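Local structure of binary enterotoxin of Clostridium perfringens component a (Clostridium perfringens, 5WTZ) at residues A[324-329]-A[396-401]; A[312-315]-A[321-324]; A[145-150]-A[196-201]; A[11-16]-A[93-98]. The protein acts as the enzymatic component of a binary enterotoxin, probably transferring ADP-ribose to actin from NAD+, which it holds in its second ADP-ribosyltransferase domain. All coordinates share one frame; numbering follows the deposited sequence.

Contact 1: residues A[324-329]-A[396-401]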
loop_
_atom_site.group_PDB
_atom_site.type_symbol
_atom_site.label_atom_id
_atom_site.label_comp_id
_atom_site.label_asym_id
_atom_site.label_seq_id
_atom_site.Cartn_x
_atom_site.Cartn_y
_atom_site.Cartn_z
ATOM N N SER A 324 -17.080 -2.385 -8.737
ATOM C CA SER A 324 -17.716 -1.091 -8.467
ATOM C C SER A 324 -18.650 -1.141 -7.260
ATOM O O SER A 324 -18.636 -0.241 -6.412
ATOM C CB SER A 324 -18.496 -0.614 -9.690
ATOM O OG SER A 324 -17.624 -0.428 -10.787
ATOM N N LYS A 325 -19.460 -2.197 -7.190
ATOM C CA LYS A 325 -20.362 -2.409 -6.057
ATOM C C LYS A 325 -19.581 -2.484 -4.755
ATOM O O LYS A 325 -19.976 -1.896 -3.748
ATOM C CB LYS A 325 -21.182 -3.691 -6.235
ATOM C CG LYS A 325 -22.334 -3.581 -7.211
ATOM C CD LYS A 325 -23.139 -4.885 -7.296
ATOM C CE LYS A 325 -24.158 -5.002 -6.169
ATOM N NZ LYS A 325 -25.024 -6.213 -6.316
ATOM N N PHE A 326 -18.461 -3.201 -4.782
ATOM C CA PHE A 326 -17.661 -3.417 -3.592
ATOM C C PHE A 326 -17.047 -2.104 -3.128
ATOM O O PHE A 326 -16.998 -1.808 -1.927
ATOM C CB PHE A 326 -16.573 -4.456 -3.868
ATOM C CG PHE A 326 -15.900 -4.975 -2.641
ATOM C CD1 PHE A 326 -16.424 -6.063 -1.956
ATOM C CD2 PHE A 326 -14.732 -4.391 -2.173
ATOM C CE1 PHE A 326 -15.807 -6.552 -0.817
ATOM C CE2 PHE A 326 -14.106 -4.875 -1.029
ATOM C CZ PHE A 326 -14.637 -5.963 -0.356
ATOM N N LYS A 327 -16.582 -1.314 -4.092
ATOM C CA LYS A 327 -15.976 -0.026 -3.785
ATOM C C LYS A 327 -17.015 0.908 -3.194
ATOM O O LYS A 327 -16.744 1.597 -2.204
ATOM C CB LYS A 327 -15.331 0.591 -5.027
ATOM C CG LYS A 327 -14.086 -0.152 -5.500
ATOM C CD LYS A 327 -13.429 0.587 -6.651
ATOM C CE LYS A 327 -12.090 -0.028 -7.011
ATOM N NZ LYS A 327 -11.246 0.953 -7.739
ATOM N N GLU A 328 -18.209 0.919 -3.783
ATOM C CA GLU A 328 -19.288 1.771 -3.309
ATOM C C GLU A 328 -19.717 1.387 -1.888
ATOM O O GLU A 328 -20.009 2.249 -1.055
ATOM C CB GLU A 328 -20.480 1.694 -4.261
ATOM C CG GLU A 328 -20.494 2.780 -5.327
ATOM C CD GLU A 328 -20.890 4.139 -4.770
ATOM O OE1 GLU A 328 -21.693 4.187 -3.806
ATOM O OE2 GLU A 328 -20.398 5.156 -5.299
ATOM N N LYS A 329 -19.732 0.091 -1.607
ATOM C CA LYS A 329 -20.180 -0.390 -0.308
ATOM C C LYS A 329 -19.168 -0.097 0.801
ATOM O O LYS A 329 -19.561 0.260 1.913
ATOM C CB LYS A 329 -20.469 -1.893 -0.381
ATOM C CG LYS A 329 -21.098 -2.504 0.867
ATOM C CD LYS A 329 -21.588 -3.908 0.554
ATOM C CE LYS A 329 -22.022 -4.658 1.802
ATOM N NZ LYS A 329 -23.128 -3.975 2.534
ATOM N N ASP A 396 -9.434 2.479 3.203
ATOM C CA ASP A 396 -8.801 3.651 2.610
ATOM C C ASP A 396 -8.772 3.573 1.081
ATOM O O ASP A 396 -8.952 4.578 0.390
ATOM C CB ASP A 396 -7.363 3.802 3.127
ATOM C CG ASP A 396 -7.281 3.952 4.625
ATOM O OD1 ASP A 396 -8.117 4.682 5.212
ATOM O OD2 ASP A 396 -6.347 3.351 5.210
ATOM N N ASN A 397 -8.511 2.377 0.555
ATOM C CA ASN A 397 -8.556 2.188 -0.891
ATOM C C ASN A 397 -8.828 0.743 -1.271
ATOM O O ASN A 397 -8.639 -0.193 -0.473
ATOM C CB ASN A 397 -7.248 2.651 -1.546
ATOM C CG ASN A 397 -7.464 3.254 -2.934
ATOM O OD1 ASN A 397 -8.559 3.200 -3.500
ATOM N ND2 ASN A 397 -6.412 3.828 -3.483
ATOM N N ILE A 398 -9.261 0.580 -2.514
ATOM C CA ILE A 398 -9.532 -0.729 -3.073
ATOM C C ILE A 398 -8.941 -0.744 -4.470
ATOM O O ILE A 398 -9.298 0.087 -5.310
ATOM C CB ILE A 398 -11.041 -1.025 -3.093
ATOM C CG1 ILE A 398 -11.563 -1.174 -1.659
ATOM C CG2 ILE A 398 -11.337 -2.273 -3.921
ATOM C CD1 ILE A 398 -13.058 -1.205 -1.544
ATOM N N THR A 399 -7.999 -1.651 -4.705
ATOM C CA THR A 399 -7.272 -1.669 -5.962
ATOM C C THR A 399 -7.314 -3.063 -6.591
ATOM O O THR A 399 -6.803 -4.033 -6.026
ATOM C CB THR A 399 -5.810 -1.234 -5.770
ATOM O OG1 THR A 399 -5.767 0.089 -5.222
ATOM C CG2 THR A 399 -5.075 -1.245 -7.091
ATOM N N GLU A 400 -7.930 -3.171 -7.758
ATOM C CA GLU A 400 -8.032 -4.475 -8.403
ATOM C C GLU A 400 -6.746 -4.847 -9.138
ATOM O O GLU A 400 -6.068 -3.986 -9.700
ATOM C CB GLU A 400 -9.218 -4.497 -9.364
ATOM C CG GLU A 400 -9.129 -3.442 -10.449
ATOM C CD GLU A 400 -10.291 -3.492 -11.419
ATOM O OE1 GLU A 400 -10.471 -4.547 -12.069
ATOM O OE2 GLU A 400 -11.017 -2.477 -11.533
ATOM N N TYR A 401 -6.386 -6.128 -9.113
ATOM C CA TYR A 401 -5.426 -6.624 -10.098
ATOM C C TYR A 401 -5.820 -8.033 -10.482
ATOM O O TYR A 401 -6.625 -8.666 -9.807
ATOM C CB TYR A 401 -3.984 -6.572 -9.572
ATOM C CG TYR A 401 -3.527 -7.811 -8.831
ATOM C CD1 TYR A 401 -3.882 -8.009 -7.510
ATOM C CD2 TYR A 401 -2.727 -8.780 -9.460
ATOM C CE1 TYR A 401 -3.453 -9.141 -6.809
ATOM C CE2 TYR A 401 -2.305 -9.920 -8.770
ATOM C CZ TYR A 401 -2.673 -10.082 -7.446
ATOM O OH TYR A 401 -2.273 -11.198 -6.748
HETATM O O HOH W 1 -8.979 -0.571 -9.040
#
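Helix 320-330 lies against strand 391-403, with the CA atoms of Lys327 and Ile398 6.5 Å apart. This is helix-on-sheet packing in the second ADP-ribosyltransferase domain, where the strand belongs to a mixed five-stranded sheet. Ile398 points at the helix and divides its branches between two residues. Its long branch ends at the Phe326 ring, with CD1 3.7 Å from Phe326 CD2. The two side chains cross at about a right angle. Phe326 has CG anti to its own N (chi1 -167°), which swings the ring from the helix down to the sheet. There it also touches Leu414 and Ile416 of strand 411-420 and meets the rings of Phe306 and Trp330. The short branch of Ile398 faces Lys327, whose CG is 3.8 Å from Ile398 CG2. Lys327 runs extended past it in the opposite direction. The lysine thus uses its methylenes as apolar surface and carries its ammonium beyond them to the strand backbone. Lys327 NZ gives a weak hydrogen bond of 3.2 Å to Ile398 O. A water extends this grip along the strand, accepting from Lys327 NZ at 3.0 Å and from Glu400 N at 3.1 Å.

Contact 2: residues A[312-315]-A[321-324]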
loop_
_atom_site.group_PDB
_atom_site.type_symbol
_atom_site.label_atom_id
_atom_site.label_comp_id
_atom_site.label_asym_id
_atom_site.label_seq_id
_atom_site.Cartn_x
_atom_site.Cartn_y
_atom_site.Cartn_z
ATOM N N SER A 312 -21.339 -16.032 -3.837
ATOM C CA SER A 312 -22.108 -14.810 -4.017
ATOM C C SER A 312 -21.805 -14.256 -5.397
ATOM O O SER A 312 -20.639 -14.165 -5.778
ATOM C CB SER A 312 -21.767 -13.768 -2.950
ATOM O OG SER A 312 -22.099 -14.227 -1.647
ATOM N N PRO A 313 -22.851 -13.902 -6.149
ATOM C CA PRO A 313 -22.700 -13.158 -7.400
ATOM C C PRO A 313 -21.800 -11.937 -7.231
ATOM O O PRO A 313 -20.994 -11.634 -8.115
ATOM C CB PRO A 313 -24.135 -12.744 -7.728
ATOM C CG PRO A 313 -24.967 -13.831 -7.161
ATOM C CD PRO A 313 -24.238 -14.345 -5.935
ATOM N N ASP A 314 -21.917 -11.260 -6.091
ATOM C CA ASP A 314 -21.160 -10.042 -5.836
ATOM C C ASP A 314 -19.667 -10.325 -5.651
ATOM O O ASP A 314 -18.851 -9.414 -5.688
ATOM C CB ASP A 314 -21.706 -9.325 -4.593
ATOM C CG ASP A 314 -23.061 -8.681 -4.830
ATOM O OD1 ASP A 314 -23.633 -8.853 -5.927
ATOM O OD2 ASP A 314 -23.563 -8.007 -3.903
ATOM N N TYR A 315 -19.314 -11.588 -5.444
ATOM C CA TYR A 315 -17.924 -11.956 -5.177
ATOM C C TYR A 315 -17.170 -12.270 -6.487
ATOM O O TYR A 315 -15.978 -12.573 -6.477
ATOM C CB TYR A 315 -17.904 -13.139 -4.196
ATOM C CG TYR A 315 -16.549 -13.523 -3.633
ATOM C CD1 TYR A 315 -15.730 -12.589 -3.006
ATOM C CD2 TYR A 315 -16.111 -14.845 -3.698
ATOM C CE1 TYR A 315 -14.496 -12.961 -2.476
ATOM C CE2 TYR A 315 -14.889 -15.222 -3.171
ATOM C CZ TYR A 315 -14.089 -14.285 -2.565
ATOM O OH TYR A 315 -12.875 -14.685 -2.053
ATOM N N GLU A 321 -18.706 -4.501 -12.775
ATOM C CA GLU A 321 -19.826 -4.032 -11.956
ATOM C C GLU A 321 -19.682 -4.467 -10.508
ATOM O O GLU A 321 -20.023 -3.711 -9.595
ATOM C CB GLU A 321 -21.172 -4.532 -12.502
ATOM C CG GLU A 321 -21.194 -4.839 -13.993
ATOM C CD GLU A 321 -20.741 -6.252 -14.312
ATOM O OE1 GLU A 321 -21.225 -7.192 -13.641
ATOM O OE2 GLU A 321 -19.906 -6.417 -15.229
ATOM N N ASN A 322 -19.169 -5.677 -10.294
ATOM C CA ASN A 322 -18.978 -6.187 -8.933
ATOM C C ASN A 322 -17.841 -5.513 -8.172
ATOM O O ASN A 322 -17.934 -5.314 -6.963
ATOM C CB ASN A 322 -18.760 -7.694 -8.966
ATOM C CG ASN A 322 -20.005 -8.436 -9.374
ATOM O OD1 ASN A 322 -21.119 -7.970 -9.126
ATOM N ND2 ASN A 322 -19.833 -9.592 -10.012
ATOM N N VAL A 323 -16.768 -5.161 -8.868
ATOM C CA VAL A 323 -15.724 -4.354 -8.245
ATOM C C VAL A 323 -16.293 -2.988 -7.844
ATOM O O VAL A 323 -16.029 -2.498 -6.748
ATOM C CB VAL A 323 -14.518 -4.158 -9.182
ATOM C CG1 VAL A 323 -13.487 -3.228 -8.534
ATOM C CG2 VAL A 323 -13.902 -5.502 -9.550
ATOM N N SER A 324 -17.080 -2.385 -8.737
ATOM C CA SER A 324 -17.716 -1.091 -8.467
ATOM C C SER A 324 -18.650 -1.141 -7.260
ATOM O O SER A 324 -18.636 -0.241 -6.412
ATOM C CB SER A 324 -18.496 -0.614 -9.690
ATOM O OG SER A 324 -17.624 -0.428 -10.787
HETATM O O HOH W 2 -19.312 -6.776 -5.108
#
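Asn322 lays its amide against the backbone of Pro313 and Asp314. Its CB is 3.7 Å from Asp314 O, and its CG is 3.6 Å from Pro313 O. The CA atoms of Asp314 and Asn322 are 5.4 Å apart, the nearest pair here. Asn322 CG lies beside its own N and anti to its C (chi1 -69°), and this directs the amide toward residues 313-314. Asn322 ND2 comes within 3.0 Å of Pro313 O, but the angle is poor for a hydrogen bond. The amide donates instead to Asp316 O, in the link between the segments. The chain here makes a 3-10 turn at 313-315, closed by Tyr315 N to Ser312 O at 2.9 Å, and then enters helix 320-330 of the second ADP-ribosyltransferase domain. A water joins the turn to the helix by donating to Asp314 O and to Asn322 O, each at 2.7 Å. The Asp314 and Asn322 side chains cross at about a right angle, with the carboxylate and amide planes turned 45° to each other. Asp314 OD1 stays 4.2 Å from Asn322 OD1 and forms a salt bridge with Lys325 NZ, one turn further along the helix.

Contact 3: residues A[145-150]-A[196-201]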
loop_
_atom_site.group_PDB
_atom_site.type_symbol
_atom_site.label_atom_id
_atom_site.label_comp_id
_atom_site.label_asym_id
_atom_site.label_seq_id
_atom_site.Cartn_x
_atom_site.Cartn_y
_atom_site.Cartn_z
ATOM N N MET A 145 7.968 18.256 -13.380
ATOM C CA MET A 145 8.705 19.191 -12.525
ATOM C C MET A 145 7.973 20.492 -12.233
ATOM O O MET A 145 8.369 21.242 -11.342
ATOM C CB MET A 145 10.050 19.532 -13.161
ATOM C CG MET A 145 10.920 18.328 -13.388
ATOM S SD MET A 145 12.455 18.707 -14.241
ATOM C CE MET A 145 12.823 17.042 -14.820
ATOM N N THR A 146 6.929 20.774 -12.999
ATOM C CA THR A 146 6.261 22.064 -12.907
ATOM C C THR A 146 4.752 21.906 -12.935
ATOM O O THR A 146 4.237 20.892 -13.401
ATOM C CB THR A 146 6.686 23.013 -14.061
ATOM O OG1 THR A 146 6.560 22.340 -15.318
ATOM C CG2 THR A 146 8.123 23.478 -13.882
ATOM N N GLU A 147 4.053 22.910 -12.417
ATOM C CA GLU A 147 2.601 22.932 -12.442
ATOM C C GLU A 147 2.115 22.791 -13.868
ATOM O O GLU A 147 2.567 23.518 -14.743
ATOM C CB GLU A 147 2.069 24.224 -11.827
ATOM C CG GLU A 147 0.555 24.294 -11.768
ATOM C CD GLU A 147 0.060 25.652 -11.324
ATOM O OE1 GLU A 147 0.399 26.062 -10.193
ATOM O OE2 GLU A 147 -0.657 26.316 -12.110
ATOM N N PRO A 148 1.201 21.844 -14.111
ATOM C CA PRO A 148 0.748 21.640 -15.491
ATOM C C PRO A 148 0.158 22.909 -16.087
ATOM O O PRO A 148 -0.360 23.757 -15.349
ATOM C CB PRO A 148 -0.312 20.555 -15.352
ATOM C CG PRO A 148 0.091 19.804 -14.110
ATOM C CD PRO A 148 0.632 20.851 -13.184
ATOM N N ASP A 149 0.270 23.041 -17.405
ATOM C CA ASP A 149 -0.166 24.241 -18.112
ATOM C C ASP A 149 -1.305 23.892 -19.050
ATOM O O ASP A 149 -1.662 24.676 -19.941
ATOM C CB ASP A 149 0.995 24.858 -18.893
ATOM C CG ASP A 149 0.701 26.271 -19.350
ATOM O OD1 ASP A 149 -0.252 26.877 -18.818
ATOM O OD2 ASP A 149 1.418 26.777 -20.240
ATOM N N ILE A 150 -1.861 22.702 -18.854
ATOM C CA ILE A 150 -2.891 22.180 -19.746
ATOM C C ILE A 150 -4.020 21.489 -18.981
ATOM O O ILE A 150 -3.891 21.154 -17.799
ATOM C CB ILE A 150 -2.274 21.205 -20.822
ATOM C CG1 ILE A 150 -1.415 20.104 -20.185
ATOM C CG2 ILE A 150 -1.450 21.959 -21.851
ATOM C CD1 ILE A 150 -2.170 18.947 -19.666
ATOM N N VAL A 196 -7.345 25.055 -6.686
ATOM C CA VAL A 196 -6.442 25.795 -7.554
ATOM C C VAL A 196 -7.100 25.915 -8.916
ATOM O O VAL A 196 -7.691 24.956 -9.418
ATOM C CB VAL A 196 -5.037 25.117 -7.675
ATOM C CG1 VAL A 196 -5.127 23.722 -8.299
ATOM C CG2 VAL A 196 -4.080 25.988 -8.469
ATOM N N THR A 197 -7.025 27.106 -9.496
ATOM C CA THR A 197 -7.588 27.334 -10.814
ATOM C C THR A 197 -6.481 27.278 -11.842
ATOM O O THR A 197 -5.512 28.031 -11.764
ATOM C CB THR A 197 -8.317 28.676 -10.883
ATOM O OG1 THR A 197 -9.351 28.678 -9.892
ATOM C CG2 THR A 197 -8.943 28.889 -12.275
ATOM N N ILE A 198 -6.619 26.367 -12.795
ATOM C CA ILE A 198 -5.666 26.259 -13.892
ATOM C C ILE A 198 -6.401 26.338 -15.233
ATOM O O ILE A 198 -7.301 25.556 -15.489
ATOM C CB ILE A 198 -4.860 24.945 -13.789
ATOM C CG1 ILE A 198 -4.035 24.945 -12.500
ATOM C CG2 ILE A 198 -3.966 24.765 -15.014
ATOM C CD1 ILE A 198 -3.374 23.626 -12.201
ATOM N N LYS A 199 -6.039 27.308 -16.069
ATOM C CA LYS A 199 -6.740 27.541 -17.334
ATOM C C LYS A 199 -8.255 27.651 -17.136
ATOM O O LYS A 199 -9.031 27.035 -17.867
ATOM C CB LYS A 199 -6.428 26.427 -18.335
ATOM C CG LYS A 199 -4.970 26.347 -18.775
ATOM C CD LYS A 199 -4.597 27.532 -19.651
ATOM C CE LYS A 199 -3.214 27.355 -20.263
ATOM N NZ LYS A 199 -2.756 28.552 -21.012
ATOM N N GLY A 200 -8.669 28.406 -16.121
ATOM C CA GLY A 200 -10.076 28.715 -15.917
ATOM C C GLY A 200 -10.854 27.636 -15.191
ATOM O O GLY A 200 -12.038 27.806 -14.897
ATOM N N LYS A 201 -10.187 26.525 -14.900
ATOM C CA LYS A 201 -10.833 25.369 -14.291
ATOM C C LYS A 201 -10.295 25.073 -12.895
ATOM O O LYS A 201 -9.086 25.130 -12.650
ATOM C CB LYS A 201 -10.659 24.142 -15.191
ATOM C CG LYS A 201 -11.222 22.848 -14.645
ATOM C CD LYS A 201 -11.088 21.759 -15.707
ATOM C CE LYS A 201 -11.520 20.406 -15.192
ATOM N NZ LYS A 201 -12.910 20.442 -14.664
#
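Ile198 and Glu147 reach toward each other from opposite directions. Glu147 OE2 lies 3.7 Å from Ile198 CG1, and Glu147 CG is 4.0 Å from Ile198 CD1. The aliphatic part of the glutamate therefore shares the contact with its carboxylate. The other branch of Ile198 meets backbone, with CG2 3.8 Å from Pro148 O. Next along both segments, Lys199 reaches Asp149. Lys199 CE sits 3.1 Å from Asp149 O, while its NZ makes a long salt bridge of 3.7 Å to Asp149 OD1. The lysine is bent at chi2 (-70°), which brings CE up to the oxygen end of the Asp149 carbonyl. The Asp149 carboxylate returns toward the lysine although CB points away. Behind these groups stands a tight two-residue beta hairpin with a type I' turn. Ile198 N to Lys201 O (2.8 Å) and Lys201 N to Ile198 O (3.1 Å) close it. Lys199 and Gly200 take the positive phi values that this turn needs. On the other side, Glu147 is tied by a backbone hydrogen bond to Ala13, and its carboxylate has a weak, long ion pair with Lys14. The contact sets the loop between strands 141-144 and 156-162 against the hairpin of strands 187-198 and 201-211. Tyr95 and Tyr97 of strand 92-98 touch Pro148, and Met145 packs on helix 16-31.

Contact 4: residues A[11-16]-A[93-98]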
loop_
_atom_site.group_PDB
_atom_site.type_symbol
_atom_site.label_atom_id
_atom_site.label_comp_id
_atom_site.label_asym_id
_atom_site.label_seq_id
_atom_site.Cartn_x
_atom_site.Cartn_y
_atom_site.Cartn_z
ATOM N N ASP A 11 11.226 24.223 -5.430
ATOM C CA ASP A 11 10.022 24.099 -6.252
ATOM C C ASP A 11 10.168 24.906 -7.550
ATOM O O ASP A 11 10.166 26.138 -7.519
ATOM C CB ASP A 11 8.807 24.578 -5.450
ATOM C CG ASP A 11 7.482 24.148 -6.051
ATOM O OD1 ASP A 11 7.427 23.810 -7.258
ATOM O OD2 ASP A 11 6.478 24.151 -5.304
ATOM N N PHE A 12 10.297 24.214 -8.685
ATOM C CA PHE A 12 10.447 24.874 -9.991
ATOM C C PHE A 12 9.173 25.603 -10.402
ATOM O O PHE A 12 9.195 26.441 -11.304
ATOM C CB PHE A 12 10.838 23.865 -11.080
ATOM C CG PHE A 12 12.295 23.518 -11.077
ATOM C CD1 PHE A 12 13.245 24.464 -11.414
ATOM C CD2 PHE A 12 12.718 22.250 -10.716
ATOM C CE1 PHE A 12 14.593 24.150 -11.401
ATOM C CE2 PHE A 12 14.060 21.929 -10.699
ATOM C CZ PHE A 12 15.000 22.878 -11.044
ATOM N N ALA A 13 8.077 25.277 -9.721
ATOM C CA ALA A 13 6.789 25.938 -9.891
ATOM C C ALA A 13 6.357 25.980 -11.361
ATOM O O ALA A 13 5.568 25.150 -11.797
ATOM C CB ALA A 13 6.839 27.334 -9.304
ATOM N N LYS A 14 6.884 26.936 -12.120
ATOM C CA LYS A 14 6.518 27.075 -13.533
ATOM C C LYS A 14 7.737 27.315 -14.423
ATOM O O LYS A 14 7.628 27.419 -15.652
ATOM C CB LYS A 14 5.508 28.207 -13.698
ATOM C CG LYS A 14 4.219 27.967 -12.933
ATOM C CD LYS A 14 3.154 28.970 -13.320
ATOM C CE LYS A 14 1.779 28.522 -12.846
ATOM N NZ LYS A 14 0.764 29.588 -13.068
ATOM N N ASP A 15 8.900 27.382 -13.785
ATOM C CA ASP A 15 10.167 27.550 -14.480
ATOM C C ASP A 15 10.585 26.264 -15.124
ATOM O O ASP A 15 11.460 25.556 -14.621
ATOM C CB ASP A 15 11.284 27.989 -13.537
ATOM C CG ASP A 15 12.556 28.383 -14.284
ATOM O OD1 ASP A 15 12.697 28.067 -15.493
ATOM O OD2 ASP A 15 13.430 29.003 -13.649
ATOM N N LYS A 16 10.008 25.947 -16.256
ATOM C CA LYS A 16 10.394 24.687 -16.808
ATOM C C LYS A 16 11.646 24.802 -17.666
ATOM O O LYS A 16 12.295 23.799 -17.952
ATOM C CB LYS A 16 9.218 24.095 -17.543
ATOM C CG LYS A 16 9.511 22.817 -18.203
ATOM C CD LYS A 16 8.898 23.029 -19.530
ATOM C CE LYS A 16 9.832 22.741 -20.650
ATOM N NZ LYS A 16 9.033 22.775 -21.897
ATOM N N TYR A 93 9.887 19.540 -5.069
ATOM C CA TYR A 93 8.450 19.404 -5.287
ATOM C C TYR A 93 8.159 18.965 -6.725
ATOM O O TYR A 93 8.772 19.452 -7.684
ATOM C CB TYR A 93 7.720 20.707 -4.974
ATOM C CG TYR A 93 7.742 21.133 -3.532
ATOM C CD1 TYR A 93 8.795 21.883 -3.026
ATOM C CD2 TYR A 93 6.694 20.813 -2.670
ATOM C CE1 TYR A 93 8.810 22.286 -1.713
ATOM C CE2 TYR A 93 6.705 21.220 -1.353
ATOM C CZ TYR A 93 7.773 21.957 -0.882
ATOM O OH TYR A 93 7.815 22.373 0.424
ATOM N N VAL A 94 7.226 18.032 -6.874
ATOM C CA VAL A 94 6.844 17.545 -8.186
ATOM C C VAL A 94 5.333 17.584 -8.330
ATOM O O VAL A 94 4.624 17.772 -7.335
ATOM C CB VAL A 94 7.370 16.124 -8.443
ATOM C CG1 VAL A 94 8.892 16.151 -8.558
ATOM C CG2 VAL A 94 6.911 15.162 -7.351
ATOM N N TYR A 95 4.858 17.414 -9.565
ATOM C CA TYR A 95 3.454 17.623 -9.926
ATOM C C TYR A 95 2.877 16.463 -10.727
ATOM O O TYR A 95 3.571 15.852 -11.546
ATOM C CB TYR A 95 3.304 18.923 -10.731
ATOM C CG TYR A 95 3.754 20.151 -9.976
ATOM C CD1 TYR A 95 5.094 20.511 -9.937
ATOM C CD2 TYR A 95 2.843 20.941 -9.292
ATOM C CE1 TYR A 95 5.515 21.626 -9.244
ATOM C CE2 TYR A 95 3.258 22.073 -8.604
ATOM C CZ TYR A 95 4.595 22.403 -8.575
ATOM O OH TYR A 95 5.023 23.519 -7.880
ATOM N N TYR A 96 1.608 16.148 -10.480
ATOM C CA TYR A 96 0.847 15.281 -11.376
ATOM C C TYR A 96 -0.638 15.364 -11.072
ATOM O O TYR A 96 -1.044 15.462 -9.907
ATOM C CB TYR A 96 1.315 13.821 -11.298
ATOM C CG TYR A 96 1.199 13.172 -9.937
ATOM C CD1 TYR A 96 2.184 13.343 -8.975
ATOM C CD2 TYR A 96 0.122 12.355 -9.628
ATOM C CE1 TYR A 96 2.085 12.731 -7.719
ATOM C CE2 TYR A 96 0.017 11.750 -8.393
ATOM C CZ TYR A 96 0.992 11.933 -7.447
ATOM O OH TYR A 96 0.865 11.311 -6.229
ATOM N N TYR A 97 -1.428 15.360 -12.136
ATOM C CA TYR A 97 -2.872 15.228 -12.034
ATOM C C TYR A 97 -3.193 13.815 -11.591
ATOM O O TYR A 97 -2.484 12.874 -11.965
ATOM C CB TYR A 97 -3.542 15.521 -13.363
ATOM C CG TYR A 97 -3.642 16.983 -13.741
ATOM C CD1 TYR A 97 -4.409 17.871 -12.993
ATOM C CD2 TYR A 97 -2.987 17.464 -14.852
ATOM C CE1 TYR A 97 -4.520 19.212 -13.365
ATOM C CE2 TYR A 97 -3.097 18.797 -15.232
ATOM C CZ TYR A 97 -3.858 19.663 -14.478
ATOM O OH TYR A 97 -3.959 20.989 -14.843
ATOM N N GLU A 98 -4.248 13.659 -10.799
ATOM C CA GLU A 98 -4.571 12.356 -10.221
ATOM C C GLU A 98 -6.081 12.050 -10.195
ATOM O O GLU A 98 -6.916 12.959 -10.131
ATOM C CB GLU A 98 -3.986 12.261 -8.812
ATOM C CG GLU A 98 -4.180 10.889 -8.137
ATOM C CD GLU A 98 -3.585 9.731 -8.951
ATOM O OE1 GLU A 98 -4.148 9.354 -10.013
ATOM O OE2 GLU A 98 -2.542 9.198 -8.514
HETATM O O HOH W 3 10.455 20.949 -9.204
#
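Asp11 OD1 accepts two hydrogen bonds. The shorter is from Tyr95 OH, 2.5 Å long and made to the syn lone pair of OD1. The acceptor lies at the edge of the tyrosine ring, in its plane. The second comes from Ala13 N at 2.9 Å, and this donor stands above the carboxylate plane, 40° out of it. The other oxygen, Asp11 OD2, accepts from His159 NE2 of strand 156-162, so both oxygens are held and the carboxylate is fixed in its rotation. It also rests on Tyr93, with Asp11 CG 3.6 Å from Tyr93 CB. The carboxylate and the Tyr93 ring are nearly parallel, 17° apart, and Asp11 CB is 3.6 Å from Tyr93 CD1. With chi1 at -164°, the Asp11 side chain extends away from its backbone N and carries the carboxylate to the strand. A water adds a backbone link, donating to Tyr93 O at 2.7 Å and accepting weakly from Phe12 N. His159 stacks with both tyrosine rings. The bond from Ala13 N makes an Asx turn within the loop ahead of helix 16-31, and the same OD1 ties that turn through Tyr95 to strand 92-98, an outermost strand of the first ADP-ribosyltransferase sheet.

Overall arrangement
From the N terminus, contact 4 closes first, bringing the loop before helix 16-31 back to strand 92-98 across a mainly helical stretch. Contact 3 follows, joining the loop at 145-150 to the hairpin at 196-201. These two touch, with a probable hydrogen bond from Tyr97 OH to Ile150 O. Both attach loops to the first sheet. In the second domain, contact 2 closes a short loop onto helix 320-330, and contact 1 joins that helix to strand 391-403. They share the helix and Ser324. None nests in or crosses another; contacts 4, 3 and 2 follow in series, and contact 1 begins on the helix where contact 2 ends. The centres of contacts 1 and 3 are about 29 Å apart.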